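Local structure of ferritin (Pseudo-nitzschia multiseries, 4ISM) at residues Thr14-Ala19 with Arg50-Gly55. The protein probably stores iron in a soluble, non-toxic form, taking it up as ferrous iron and depositing it as ferric hydroxide after oxidation by dioxygen. Sequence-based numbering, arbitrary orientation.
With ZN (zinc ion), chain M.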
ATOM      1  N   THR B  14     -41.900  25.111  23.038  1.00 20.53           N
ATOM      2  CA  THR B  14     -42.027  24.858  24.469  1.00 19.81           C
ATOM      3  C   THR B  14     -42.300  23.382  24.732  1.00 18.41           C
ATOM      4  O   THR B  14     -41.726  22.804  25.630  1.00 18.75           O
ATOM      5  CB  THR B  14     -43.167  25.713  25.039  1.00 20.37           C
ATOM      6  OG1 THR B  14     -42.855  27.060  24.652  1.00 21.26           O
ATOM      7  CG2 THR B  14     -43.159  25.634  26.559  1.00 23.11           C
ATOM      8  N   GLN B  15     -43.202  22.802  23.965  1.00 18.09           N
ATOM      9  CA  GLN B  15     -43.511  21.406  24.171  1.00 19.69           C
ATOM     10  C   GLN B  15     -42.281  20.510  23.941  1.00 18.86           C
ATOM     11  O   GLN B  15     -42.115  19.554  24.695  1.00 16.57           O
ATOM     12  CB  GLN B  15     -44.602  20.982  23.203  1.00 22.49           C
ATOM     13  CG  GLN B  15     -44.933  19.526  23.429  1.00 36.62           C
ATOM     14  CD  GLN B  15     -46.152  19.323  24.324  1.00 45.52           C
ATOM     15  OE1 GLN B  15     -46.381  20.083  25.322  1.00 38.71           O
ATOM     16  NE2 GLN B  15     -47.014  18.348  23.911  1.00 40.15           N
ATOM     17  N   GLU B  16     -41.447  20.782  22.911  1.00 16.50           N
ATOM     18  CA  GLU B  16     -40.288  19.895  22.672  1.00 17.20           C
ATOM     19  C   GLU B  16     -39.331  20.076  23.863  1.00 18.30           C
ATOM     20  O   GLU B  16     -38.788  19.096  24.382  1.00 18.85           O
ATOM     21  CB  GLU B  16     -39.562  20.247  21.352  1.00 17.30           C
ATOM     22  CG  GLU B  16     -40.479  20.178  20.103  1.00 20.54           C
ATOM     23  CD  GLU B  16     -40.875  18.742  19.798  1.00 26.09           C
ATOM     24  OE1 GLU B  16     -40.184  17.790  20.303  1.00 22.31           O
ATOM     25  OE2 GLU B  16     -41.917  18.525  19.128  1.00 25.02           O
ATOM     26  N   PHE B  17     -39.131  21.324  24.314  1.00 17.96           N
ATOM     27  CA  PHE B  17     -38.168  21.529  25.434  1.00 18.98           C
ATOM     28  C   PHE B  17     -38.717  20.950  26.742  1.00 17.43           C
ATOM     29  O   PHE B  17     -37.940  20.523  27.623  1.00 17.52           O
ATOM     30  CB  PHE B  17     -37.849  22.989  25.568  1.00 19.58           C
ATOM     31  CG  PHE B  17     -36.998  23.519  24.441  1.00 20.30           C
ATOM     32  CD1 PHE B  17     -36.261  22.660  23.593  1.00 20.00           C
ATOM     33  CD2 PHE B  17     -36.938  24.893  24.214  1.00 22.85           C
ATOM     34  CE1 PHE B  17     -35.450  23.161  22.572  1.00 18.63           C
ATOM     35  CE2 PHE B  17     -36.146  25.398  23.198  1.00 21.77           C
ATOM     36  CZ  PHE B  17     -35.396  24.538  22.385  1.00 23.18           C
ATOM     37  N   THR B  18     -40.026  21.055  26.935  1.00 19.12           N
ATOM     38  CA  THR B  18     -40.701  20.424  28.124  1.00 18.93           C
ATOM     39  C   THR B  18     -40.463  18.891  28.126  1.00 19.31           C
ATOM     40  O   THR B  18     -40.134  18.310  29.164  1.00 19.73           O
ATOM     41  CB  THR B  18     -42.236  20.722  28.092  1.00 20.56           C
ATOM     42  OG1 THR B  18     -42.456  22.138  28.253  1.00 19.79           O
ATOM     43  CG2 THR B  18     -43.053  19.930  29.200  1.00 18.98           C
ATOM     44  N   ALA B  19     -40.665  18.270  26.969  1.00 19.05           N
ATOM     45  CA  ALA B  19     -40.387  16.844  26.743  1.00 18.39           C
ATOM     46  C   ALA B  19     -38.956  16.563  27.027  1.00 17.21           C
ATOM     47  O   ALA B  19     -38.644  15.580  27.713  1.00 18.51           O
ATOM     48  CB  ALA B  19     -40.793  16.409  25.294  1.00 18.67           C
ATOM     49  N   ARG B  50     -34.568  18.003  22.556  1.00 18.28           N
ATOM     50  CA  ARG B  50     -33.982  19.311  22.406  1.00 21.32           C
ATOM     51  C   ARG B  50     -33.699  19.644  20.930  1.00 19.52           C
ATOM     52  O   ARG B  50     -34.035  20.730  20.448  1.00 19.83           O
ATOM     53  CB  ARG B  50     -32.722  19.518  23.317  1.00 22.71           C
ATOM     54  CG  ARG B  50     -32.166  20.922  23.208  1.00 27.08           C
ATOM     55  CD  ARG B  50     -31.366  21.381  24.440  1.00 35.24           C
ATOM     56  NE  ARG B  50     -30.796  22.751  24.299  1.00 28.85           N
ATOM     57  CZ  ARG B  50     -29.733  22.966  23.519  1.00 27.69           C
ATOM     58  NH1 ARG B  50     -29.229  21.943  22.920  1.00 32.48           N
ATOM     59  NH2 ARG B  50     -29.253  24.154  23.278  1.00 24.43           N
ATOM     60  N   GLU B  51     -33.108  18.710  20.204  1.00 19.47           N
ATOM     61  CA  GLU B  51     -32.825  18.948  18.749  1.00 22.78           C
ATOM     62  C   GLU B  51     -34.131  19.213  17.999  1.00 18.26           C
ATOM     63  O   GLU B  51     -34.190  20.048  17.104  1.00 21.09           O
ATOM     64  CB  GLU B  51     -32.082  17.727  18.112  1.00 21.72           C
ATOM     65  CG  GLU B  51     -30.686  17.514  18.657  1.00 30.22           C
ATOM     66  CD  GLU B  51     -29.789  18.752  18.413  1.00 36.45           C
ATOM     67  OE1 GLU B  51     -29.840  19.372  17.309  1.00 42.06           O
ATOM     68  OE2 GLU B  51     -29.073  19.189  19.350  1.00 37.48           O
ATOM     69  N   HIS B  52     -35.208  18.510  18.355  1.00 18.70           N
ATOM     70  CA  HIS B  52     -36.516  18.811  17.707  1.00 21.14           C
ATOM     71  C   HIS B  52     -36.938  20.280  17.950  1.00 20.28           C
ATOM     72  O   HIS B  52     -37.409  20.947  17.033  1.00 22.88           O
ATOM     73  CB  HIS B  52     -37.709  17.962  18.262  1.00 17.96           C
ATOM     74  CG  HIS B  52     -37.594  16.481  18.026  1.00 22.25           C
ATOM     75  ND1 HIS B  52     -38.379  15.574  18.701  1.00 19.87           N
ATOM     76  CD2 HIS B  52     -36.773  15.746  17.224  1.00 23.89           C
ATOM     77  CE1 HIS B  52     -38.034  14.340  18.354  1.00 27.03           C
ATOM     78  NE2 HIS B  52     -37.048  14.412  17.472  1.00 23.30           N
ATOM     79  N   GLY B  53     -36.890  20.713  19.194  1.00 19.50           N
ATOM     80  CA  GLY B  53     -37.177  22.123  19.503  1.00 18.70           C
ATOM     81  C   GLY B  53     -36.322  23.077  18.661  1.00 19.15           C
ATOM     82  O   GLY B  53     -36.786  24.133  18.165  1.00 19.62           O
ATOM     83  N   LEU B  54     -35.036  22.815  18.656  1.00 17.26           N
ATOM     84  CA  LEU B  54     -34.144  23.665  17.855  1.00 17.79           C
ATOM     85  C   LEU B  54     -34.528  23.701  16.364  1.00 19.23           C
ATOM     86  O   LEU B  54     -34.281  24.703  15.644  1.00 20.73           O
ATOM     87  CB  LEU B  54     -32.683  23.264  18.017  1.00 18.06           C
ATOM     88  CG  LEU B  54     -32.132  23.409  19.461  1.00 19.09           C
ATOM     89  CD1 LEU B  54     -30.713  22.766  19.531  1.00 19.87           C
ATOM     90  CD2 LEU B  54     -32.197  24.848  19.983  1.00 19.22           C
ATOM     91  N   GLY B  55     -34.961  22.564  15.878  1.00 19.57           N
ATOM     92  CA  GLY B  55     -35.477  22.535  14.477  1.00 20.89           C
ATOM     93  C   GLY B  55     -36.646  23.420  14.225  1.00 18.44           C
ATOM     94  O   GLY B  55     -36.746  24.048  13.171  1.00 19.80           O
TER
HETATM   95 ZN    ZN M 201     -40.090  15.841  19.847  1.00 26.80          ZN
HETATM   96  O   HOH W   1     -41.337  16.303  17.934  1.00 25.98           O
HETATM   97  O   HOH W   2     -41.251  14.161  20.163  1.00 24.87           O
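Glu16 OE2 accepts hydrogen bonds from Gln12, Asn98 and a zinc-bound water, while OE1 of the same carboxylate binds the zinc ion that His52 ND1 also holds. The water oxygen lies 2.6 Å from Glu16 OE2, and this threefold grip should fix the rotation of the carboxylate. Glu16 OE1 stands 2.0 Å and His52 ND1 2.1 Å from the metal, in the ferroxidase centre characteristic of the ferritin four-helix bundle. Two waters and Glu49 OE1 complete the five ligands. A bend at chi2 (-69°) swings the Glu16 carboxylate round to the metal. Glu16 OE1 lies at the edge of the His52 ring, near its plane, while the carboxylate plane is turned 77° from the ring. Glu16, Glu49 and His52 also bind iron, consistent with the zinc occupying an iron position.

One residue on from His52, Gly53 has no side chain, and the backbones come close, its CA 5.0 Å from Glu16 CA. Glu16 CB lies 3.5 Å from Gly53 N. The Phe17 ring lies against helix 36-62, its CE1 3.5 Å from Arg50 O, which sits at the ring edge near its plane. Phe17 CZ touches Leu54 CD2, the two side chains crossing at about a right angle. Segments 14-19 and 50-55, on helices 4-32 and 36-62, run nearly antiparallel (166°); helix 84-111 packs against Gln15 and Ala19, while Leu24 of a second subunit packs on Phe17 and Leu54.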